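Local coordinates for E2A dna-binding protein (Human adenovirus 5, PDB 2WB0) that binds single-stranded DNA and unwinds the template without ATP, by forming multimers, during the elongation phase of viral strand-displacement replication, at residues A[7-11]-A[82-87]; A[46-50]-A[67-71]; A[78-82]-A[310-314]. All blocks are in the same frame, centred on the assembly; numbering follows the deposited sequence.

Interaction 1 (A[7-11]-A[82-87])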
loop_
_atom_site.group_PDB
_atom_site.type_symbol
_atom_site.label_atom_id
_atom_site.label_comp_id
_atom_site.label_asym_id
_atom_site.label_seq_id
_atom_site.Cartn_x
_atom_site.Cartn_y
_atom_site.Cartn_z
ATOM N N ALA A 7 18.093 18.911 -16.376
ATOM C CA ALA A 7 17.500 17.660 -15.922
ATOM C C ALA A 7 16.145 17.346 -16.614
ATOM O O ALA A 7 15.927 16.225 -17.160
ATOM C CB ALA A 7 17.368 17.745 -14.471
ATOM N N TRP A 8 15.253 18.349 -16.677
ATOM C CA TRP A 8 13.997 18.184 -17.400
ATOM C C TRP A 8 14.147 17.681 -18.838
ATOM O O TRP A 8 13.477 16.700 -19.246
ATOM C CB TRP A 8 13.142 19.470 -17.334
ATOM C CG TRP A 8 11.749 19.306 -17.887
ATOM C CD1 TRP A 8 10.622 18.968 -17.156
ATOM C CD2 TRP A 8 11.319 19.487 -19.232
ATOM N NE1 TRP A 8 9.531 18.946 -17.975
ATOM C CE2 TRP A 8 9.920 19.258 -19.251
ATOM C CE3 TRP A 8 11.971 19.831 -20.438
ATOM C CZ2 TRP A 8 9.163 19.367 -20.400
ATOM C CZ3 TRP A 8 11.202 19.924 -21.609
ATOM C CH2 TRP A 8 9.829 19.669 -21.592
ATOM N N GLU A 9 15.042 18.281 -19.633
ATOM C CA GLU A 9 15.185 17.779 -20.978
ATOM C C GLU A 9 15.744 16.312 -20.990
ATOM O O GLU A 9 15.368 15.533 -21.808
ATOM C CB GLU A 9 16.103 18.702 -21.817
ATOM C CG GLU A 9 15.422 19.970 -22.359
ATOM C CD GLU A 9 16.441 20.861 -23.143
ATOM O OE1 GLU A 9 17.329 21.452 -22.470
ATOM O OE2 GLU A 9 16.349 20.903 -24.396
ATOM N N LYS A 10 16.630 15.992 -20.064
ATOM C CA LYS A 10 17.244 14.653 -20.027
ATOM C C LYS A 10 16.140 13.613 -19.681
ATOM O O LYS A 10 15.967 12.606 -20.390
ATOM C CB LYS A 10 18.353 14.645 -19.009
ATOM C CG LYS A 10 18.863 13.251 -18.682
ATOM C CD LYS A 10 20.066 13.283 -17.820
ATOM C CE LYS A 10 20.740 11.918 -17.840
ATOM N NZ LYS A 10 21.547 11.839 -16.606
ATOM N N GLY A 11 15.340 13.915 -18.649
ATOM C CA GLY A 11 14.116 13.137 -18.322
ATOM C C GLY A 11 13.207 12.948 -19.497
ATOM O O GLY A 11 12.733 11.813 -19.788
ATOM N N PHE A 82 16.972 9.095 -12.654
ATOM C CA PHE A 82 17.898 9.051 -13.795
ATOM C C PHE A 82 18.272 10.487 -14.212
ATOM O O PHE A 82 19.481 10.858 -14.326
ATOM C CB PHE A 82 17.258 8.334 -14.965
ATOM C CG PHE A 82 18.022 8.436 -16.271
ATOM C CD1 PHE A 82 19.213 7.708 -16.465
ATOM C CD2 PHE A 82 17.487 9.114 -17.344
ATOM C CE1 PHE A 82 19.892 7.763 -17.679
ATOM C CE2 PHE A 82 18.169 9.174 -18.596
ATOM C CZ PHE A 82 19.367 8.492 -18.756
ATOM N N ALA A 83 17.212 11.256 -14.468
ATOM C CA ALA A 83 17.310 12.656 -14.959
ATOM C C ALA A 83 17.772 13.683 -13.915
ATOM O O ALA A 83 18.130 14.813 -14.267
ATOM C CB ALA A 83 15.985 13.058 -15.492
ATOM N N GLU A 84 17.722 13.302 -12.654
ATOM C CA GLU A 84 17.901 14.202 -11.531
ATOM C C GLU A 84 16.872 15.338 -11.495
ATOM O O GLU A 84 17.215 16.519 -11.205
ATOM C CB GLU A 84 19.328 14.745 -11.517
ATOM C CG GLU A 84 20.385 13.623 -11.601
ATOM C CD GLU A 84 21.751 14.169 -11.250
ATOM O OE1 GLU A 84 22.510 14.484 -12.184
ATOM O OE2 GLU A 84 22.017 14.356 -10.052
ATOM N N VAL A 85 15.622 14.997 -11.805
ATOM C CA VAL A 85 14.544 15.917 -11.579
ATOM C C VAL A 85 13.786 15.532 -10.329
ATOM O O VAL A 85 13.550 14.366 -10.131
ATOM C CB VAL A 85 13.634 16.193 -12.815
ATOM C CG1 VAL A 85 14.164 15.660 -14.109
ATOM C CG2 VAL A 85 12.080 15.953 -12.560
ATOM N N THR A 86 13.479 16.493 -9.458
ATOM C CA THR A 86 12.609 16.245 -8.297
ATOM C C THR A 86 11.666 17.447 -8.231
ATOM O O THR A 86 12.087 18.620 -8.512
ATOM C CB THR A 86 13.410 16.164 -6.996
ATOM O OG1 THR A 86 14.037 17.415 -6.809
ATOM C CG2 THR A 86 14.587 15.200 -7.103
ATOM N N TYR A 87 10.402 17.174 -7.908
ATOM C CA TYR A 87 9.453 18.242 -7.665
ATOM C C TYR A 87 9.194 18.196 -6.179
ATOM O O TYR A 87 8.693 17.196 -5.656
ATOM C CB TYR A 87 8.162 18.012 -8.419
ATOM C CG TYR A 87 8.366 18.013 -9.959
ATOM C CD1 TYR A 87 8.269 19.195 -10.710
ATOM C CD2 TYR A 87 8.648 16.846 -10.642
ATOM C CE1 TYR A 87 8.405 19.155 -12.081
ATOM C CE2 TYR A 87 8.819 16.816 -12.010
ATOM C CZ TYR A 87 8.709 17.994 -12.729
ATOM O OH TYR A 87 8.874 18.007 -14.109
HETATM O O HOH W 1 21.665 9.317 -14.577
#

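Interaction 2 (A[46-50]-A[67-71])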
loop_
_atom_site.group_PDB
_atom_site.type_symbol
_atom_site.label_atom_id
_atom_site.label_comp_id
_atom_site.label_asym_id
_atom_site.label_seq_id
_atom_site.Cartn_x
_atom_site.Cartn_y
_atom_site.Cartn_z
ATOM N N CYS A 46 4.314 0.438 -18.905
ATOM C CA CYS A 46 4.428 -0.744 -18.094
ATOM C C CYS A 46 3.412 -1.812 -18.567
ATOM O O CYS A 46 3.743 -2.993 -18.627
ATOM C CB CYS A 46 4.173 -0.333 -16.641
ATOM S SG CYS A 46 5.512 0.692 -15.961
ATOM N N LYS A 47 2.170 -1.395 -18.830
ATOM C CA LYS A 47 1.109 -2.324 -19.188
ATOM C C LYS A 47 1.480 -2.983 -20.517
ATOM O O LYS A 47 1.326 -4.188 -20.721
ATOM C CB LYS A 47 -0.218 -1.559 -19.328
ATOM C CG LYS A 47 -1.440 -2.421 -19.709
ATOM C CD LYS A 47 -1.764 -3.494 -18.620
ATOM C CE LYS A 47 -3.060 -4.382 -18.911
ATOM N NZ LYS A 47 -3.570 -5.066 -17.615
ATOM N N THR A 48 2.006 -2.181 -21.436
ATOM C CA THR A 48 2.473 -2.732 -22.699
ATOM C C THR A 48 3.590 -3.778 -22.495
ATOM O O THR A 48 3.525 -4.881 -23.094
ATOM C CB THR A 48 2.859 -1.606 -23.731
ATOM O OG1 THR A 48 1.764 -0.702 -23.826
ATOM C CG2 THR A 48 3.077 -2.165 -25.117
ATOM N N TRP A 49 4.557 -3.473 -21.615
ATOM C CA TRP A 49 5.654 -4.406 -21.335
ATOM C C TRP A 49 5.134 -5.723 -20.666
ATOM O O TRP A 49 5.565 -6.854 -20.991
ATOM C CB TRP A 49 6.734 -3.690 -20.529
ATOM C CG TRP A 49 7.867 -4.563 -19.994
ATOM C CD1 TRP A 49 9.015 -4.893 -20.653
ATOM C CD2 TRP A 49 7.987 -5.130 -18.683
ATOM N NE1 TRP A 49 9.837 -5.651 -19.851
ATOM C CE2 TRP A 49 9.242 -5.798 -18.625
ATOM C CE3 TRP A 49 7.152 -5.158 -17.545
ATOM C CZ2 TRP A 49 9.687 -6.509 -17.481
ATOM C CZ3 TRP A 49 7.611 -5.852 -16.395
ATOM C CH2 TRP A 49 8.874 -6.511 -16.372
ATOM N N LEU A 50 4.170 -5.568 -19.773
ATOM C CA LEU A 50 3.471 -6.714 -19.160
ATOM C C LEU A 50 2.749 -7.585 -20.213
ATOM O O LEU A 50 2.967 -8.786 -20.249
ATOM C CB LEU A 50 2.477 -6.184 -18.183
ATOM C CG LEU A 50 2.640 -6.226 -16.662
ATOM C CD1 LEU A 50 3.991 -6.683 -15.986
ATOM C CD2 LEU A 50 1.846 -5.103 -15.949
ATOM N N PHE A 67 -2.222 -2.465 -9.987
ATOM C CA PHE A 67 -0.867 -2.983 -10.211
ATOM C C PHE A 67 -0.088 -2.088 -11.257
ATOM O O PHE A 67 1.080 -1.641 -11.039
ATOM C CB PHE A 67 -0.926 -4.456 -10.677
ATOM C CG PHE A 67 0.416 -5.067 -10.838
ATOM C CD1 PHE A 67 1.145 -5.415 -9.715
ATOM C CD2 PHE A 67 0.972 -5.239 -12.112
ATOM C CE1 PHE A 67 2.439 -5.971 -9.797
ATOM C CE2 PHE A 67 2.213 -5.823 -12.226
ATOM C CZ PHE A 67 2.986 -6.142 -11.034
ATOM N N VAL A 68 -0.739 -1.823 -12.374
ATOM C CA VAL A 68 -0.129 -1.014 -13.441
ATOM C C VAL A 68 0.154 0.431 -13.014
ATOM O O VAL A 68 1.192 1.049 -13.389
ATOM C CB VAL A 68 -1.053 -1.076 -14.701
ATOM C CG1 VAL A 68 -0.656 -0.041 -15.707
ATOM C CG2 VAL A 68 -1.001 -2.477 -15.275
ATOM N N THR A 69 -0.788 1.001 -12.281
ATOM C CA THR A 69 -0.579 2.358 -11.729
ATOM C C THR A 69 0.623 2.427 -10.808
ATOM O O THR A 69 1.410 3.388 -10.864
ATOM C CB THR A 69 -1.814 2.795 -10.978
ATOM O OG1 THR A 69 -2.843 2.935 -11.966
ATOM C CG2 THR A 69 -1.555 4.167 -10.234
ATOM N N MET A 70 0.799 1.391 -9.981
ATOM C CA MET A 70 1.944 1.422 -9.111
ATOM C C MET A 70 3.227 1.226 -9.909
ATOM O O MET A 70 4.229 1.856 -9.605
ATOM C CB MET A 70 1.858 0.435 -7.941
ATOM C CG MET A 70 0.738 0.755 -6.946
ATOM S SD MET A 70 0.731 2.464 -6.282
ATOM C CE MET A 70 2.333 2.373 -5.498
ATOM N N MET A 71 3.247 0.300 -10.851
ATOM C CA MET A 71 4.426 0.223 -11.691
ATOM C C MET A 71 4.733 1.616 -12.315
ATOM O O MET A 71 5.900 2.028 -12.403
ATOM C CB MET A 71 4.150 -0.750 -12.841
ATOM C CG MET A 71 4.300 -2.218 -12.420
ATOM S SD MET A 71 4.202 -3.352 -13.831
ATOM C CE MET A 71 5.831 -3.222 -14.399
#

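Interaction 3 (A[78-82]-A[310-314])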
loop_
_atom_site.group_PDB
_atom_site.type_symbol
_atom_site.label_atom_id
_atom_site.label_comp_id
_atom_site.label_asym_id
_atom_site.label_seq_id
_atom_site.Cartn_x
_atom_site.Cartn_y
_atom_site.Cartn_z
ATOM N N TYR A 78 12.024 6.212 -11.115
ATOM C CA TYR A 78 13.350 5.861 -11.706
ATOM C C TYR A 78 13.747 6.887 -12.762
ATOM O O TYR A 78 14.912 7.314 -12.819
ATOM C CB TYR A 78 13.344 4.425 -12.257
ATOM C CG TYR A 78 13.625 3.449 -11.131
ATOM C CD1 TYR A 78 14.883 3.432 -10.482
ATOM C CD2 TYR A 78 12.669 2.539 -10.733
ATOM C CE1 TYR A 78 15.159 2.542 -9.409
ATOM C CE2 TYR A 78 12.925 1.622 -9.645
ATOM C CZ TYR A 78 14.155 1.656 -8.980
ATOM O OH TYR A 78 14.404 0.822 -7.948
ATOM N N LEU A 79 12.780 7.337 -13.532
ATOM C CA LEU A 79 13.014 8.369 -14.536
ATOM C C LEU A 79 13.443 9.687 -13.910
ATOM O O LEU A 79 14.437 10.287 -14.335
ATOM C CB LEU A 79 11.733 8.587 -15.334
ATOM C CG LEU A 79 11.423 8.241 -16.766
ATOM C CD1 LEU A 79 12.554 7.631 -17.684
ATOM C CD2 LEU A 79 10.142 7.481 -16.838
ATOM N N GLN A 80 12.757 10.106 -12.843
ATOM C CA GLN A 80 13.159 11.290 -12.090
ATOM C C GLN A 80 14.579 11.146 -11.520
ATOM O O GLN A 80 15.416 12.064 -11.669
ATOM C CB GLN A 80 12.140 11.553 -10.964
ATOM C CG GLN A 80 10.834 12.087 -11.515
ATOM C CD GLN A 80 9.829 12.444 -10.374
ATOM O OE1 GLN A 80 10.149 12.325 -9.194
ATOM N NE2 GLN A 80 8.627 12.869 -10.754
ATOM N N SER A 81 14.858 10.015 -10.854
ATOM C CA SER A 81 16.201 9.728 -10.380
ATOM C C SER A 81 17.245 9.753 -11.521
ATOM O O SER A 81 18.257 10.402 -11.364
ATOM C CB SER A 81 16.273 8.429 -9.548
ATOM O OG SER A 81 15.308 8.442 -8.449
ATOM N N PHE A 82 16.972 9.095 -12.654
ATOM C CA PHE A 82 17.898 9.051 -13.795
ATOM C C PHE A 82 18.272 10.487 -14.212
ATOM O O PHE A 82 19.481 10.858 -14.326
ATOM C CB PHE A 82 17.258 8.334 -14.965
ATOM C CG PHE A 82 18.022 8.436 -16.271
ATOM C CD1 PHE A 82 19.213 7.708 -16.465
ATOM C CD2 PHE A 82 17.487 9.114 -17.344
ATOM C CE1 PHE A 82 19.892 7.763 -17.679
ATOM C CE2 PHE A 82 18.169 9.174 -18.596
ATOM C CZ PHE A 82 19.367 8.492 -18.756
ATOM N N VAL A 310 9.384 -3.296 -12.323
ATOM C CA VAL A 310 9.889 -2.031 -12.945
ATOM C C VAL A 310 11.435 -2.079 -13.071
ATOM O O VAL A 310 12.021 -1.629 -14.102
ATOM C CB VAL A 310 9.338 -0.759 -12.216
ATOM C CG1 VAL A 310 10.178 0.514 -12.527
ATOM C CG2 VAL A 310 7.897 -0.496 -12.660
ATOM N N ARG A 311 12.094 -2.598 -12.056
ATOM C CA ARG A 311 13.545 -2.682 -12.086
ATOM C C ARG A 311 13.942 -3.546 -13.321
ATOM O O ARG A 311 14.831 -3.163 -14.078
ATOM C CB ARG A 311 14.105 -3.183 -10.743
ATOM C CG ARG A 311 13.947 -2.250 -9.579
ATOM C CD ARG A 311 14.533 -2.798 -8.279
ATOM N NE ARG A 311 14.552 -1.841 -7.178
ATOM C CZ ARG A 311 14.500 -2.152 -5.895
ATOM N NH1 ARG A 311 14.379 -3.437 -5.487
ATOM N NH2 ARG A 311 14.480 -1.165 -5.004
ATOM N N SER A 312 13.225 -4.646 -13.588
ATOM C CA SER A 312 13.465 -5.449 -14.783
ATOM C C SER A 312 13.268 -4.692 -16.088
ATOM O O SER A 312 14.117 -4.746 -16.969
ATOM C CB SER A 312 12.636 -6.746 -14.803
ATOM O OG SER A 312 13.141 -7.594 -13.795
ATOM N N LEU A 313 12.149 -4.000 -16.208
ATOM C CA LEU A 313 11.818 -3.182 -17.381
ATOM C C LEU A 313 12.886 -2.150 -17.607
ATOM O O LEU A 313 13.294 -1.918 -18.786
ATOM C CB LEU A 313 10.445 -2.478 -17.180
ATOM C CG LEU A 313 9.917 -1.366 -18.095
ATOM C CD1 LEU A 313 10.152 -1.627 -19.577
ATOM C CD2 LEU A 313 8.327 -1.192 -17.816
ATOM N N TRP A 314 13.316 -1.509 -16.507
ATOM C CA TRP A 314 14.327 -0.477 -16.551
ATOM C C TRP A 314 15.646 -1.087 -17.152
ATOM O O TRP A 314 16.263 -0.506 -18.071
ATOM C CB TRP A 314 14.596 0.095 -15.158
ATOM C CG TRP A 314 15.557 1.234 -15.239
ATOM C CD1 TRP A 314 16.936 1.191 -15.081
ATOM C CD2 TRP A 314 15.228 2.583 -15.548
ATOM N NE1 TRP A 314 17.481 2.460 -15.305
ATOM C CE2 TRP A 314 16.452 3.327 -15.591
ATOM C CE3 TRP A 314 14.018 3.244 -15.807
ATOM C CZ2 TRP A 314 16.481 4.702 -15.836
ATOM C CZ3 TRP A 314 14.055 4.617 -16.074
ATOM C CH2 TRP A 314 15.276 5.330 -16.074
HETATM O O HOH W 2 15.628 1.403 -5.822
#

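Interaction 1 (A[7-11]-A[82-87])
Lys10 lies over one face of the Phe82 ring: CE sits 3.7 Å above the ring plane, displaced toward the rim, as a CH-pi contact, and the charged NZ follows 4.5 Å from the ring centroid, only 10° off the normal, which makes a cation-pi pair. Trp8 meets Tyr87 at an edge instead, its CD1 facing Tyr87 OH in the plane of the indole at 3.6 Å. The polar atoms of these two side chains are not bonded to each other: Trp8 NE1 is hydrogen-bonded to the carbonyl of Lys33, and the Tyr87 hydroxyl makes a weak bond to that of Leu34.

With CG anti to the backbone N (chi1 168°) and the rest of the chain stretched out, Lys10 runs past Ala83 and brings NZ to the end of the neighbouring helix. There NZ donates to Phe82 O over 3.2 Å, arriving from above the carbonyl plane, and one water bridges the same two atoms. Ring, carbonyl and water thus share the ammonium group on the partly exposed side of the contact.

Between these two ends the backbones come close. Gly11 has no side chain, and Ala83 CB sits 3.3 Å from Gly11 N. A turn farther back, Ala7 CB lies 3.0 Å from Ala83 O, a tight fit, and meets Val85 CG1 at 3.8 Å. Glu84, with positive phi, is the C-prime residue that lets the chain turn off here: Val85 N returns to Gln80 O and Glu84 N to Ser81 O. This is a Schellman motif ending helix 64-83, packed against the first turn of helix 7-21.

Interaction 2 (A[46-50]-A[67-71])
Met71 reaches across from segment 67-71 into the tight part of this contact, and three side chains of segment 46-50 close around it. Its CB rests on Cys46 SG at 3.7 Å, its sulfur lies 3.6 Å from Leu50 CD2, and its methyl CE comes to 3.8 Å from Trp49 CZ3, obliquely to the indole. The torsion about the CG-SD bond makes this possible: chi3 of 82° swings CE over to the tryptophan, while SD stays behind with the leucine. Leu50 CD2 is the common point of the buried half, for it also meets Phe67 at the ring edge, in the plane of the phenyl, with CE2 3.8 Å away, and lies 3.9 Å from Val68 CG2.

The other side is thinner and partly exposed. Lys47 folds at chi2 (63°) and lays the methylenes of its chain across Val68, with CD 3.6 Å from CG2; the aliphatic part of the lysine does the covering here.

The side chains meet through apolar atoms and sulfur. The indole nitrogen of Trp49 is turned to another partner, Glu316 OE1. Helix 300-315 covers the buried half, with Leu313 on Trp49, Met309 on Leu50 and Ala306 on Phe67.

The segment axes pass 9.9 Å apart at 118° between their directions, and side chains of both helices meet in the gap. Helices 40-53 and 64-83 thus pack through an apolar interface in the alpha-helical part of this DNA-binding fragment.

Interaction 3 (A[78-82]-A[310-314])
Trp314 is the apolar centre here, a buried indole held by three residues of segment 78-82. Over one face of its six-membered ring sits Tyr78 CB, 4.1 Å from the centroid in a CH-pi contact. At the indole edge, near its plane, Leu79 CD1 approaches CZ3 to 3.7 Å. Farther along, Phe82 CB touches Trp314 CH2 at 3.8 Å, and the two aromatic rings form an offset edge-to-face pair, the indole edge turned to the phenyl face with planes 67° apart. Phe318 stacks on the tryptophan, whose NE1 is hydrogen-bonded to Glu320 O.

Tyr78, Phe82 and Trp314 form an aromatic cluster between two helices that are distant in sequence: helix 64-83, in the all-alpha family region, and helix 300-315, which belongs to a zinc-binding family region. The segment axes stand 12.5 Å apart, a separation filled by these large side chains.

Beyond the tryptophan, the Tyr78 ring meets Val310 and then Arg311. Val310 CG1 lies 3.7 Å from Tyr78 CD2, and past it the phenol reaches the arginine. The Arg311 chain is extended from CG to NE and offers the NE hydrogen to Tyr78 OH: 2.8 Å, nearly straight at 169°, with the oxygen in the guanidinium plane. The two flat groups themselves are turned 69° to each other. A water beside this bond accepts from Arg311 NH2 at 2.9 Å; its approach to the tyrosine hydroxyl is short, and the details of that link are doubtful.

Overall arrangement
Helix 64-83 is common to all three contacts. Interaction 2 uses an early stretch of it, interaction 3 its last turns, and interaction 1 its C-terminal end, where Phe82 serves interactions 1 and 3 together. The centres of interactions 1 and 3 are about 12 Å apart, and they touch through Val85 and Gln80. Interactions 2 and 3, in series along the chain, touch where Cys46 and Trp49 pack on Leu313. Interaction 2 falls between the two segments of interaction 1 without touching it, whereas interactions 1 and 3 cross. One helix thus gathers helices 7-21, 40-53 and 300-315, the last following the zinc ligands in sequence; the three contacts themselves lie away from both zinc sites.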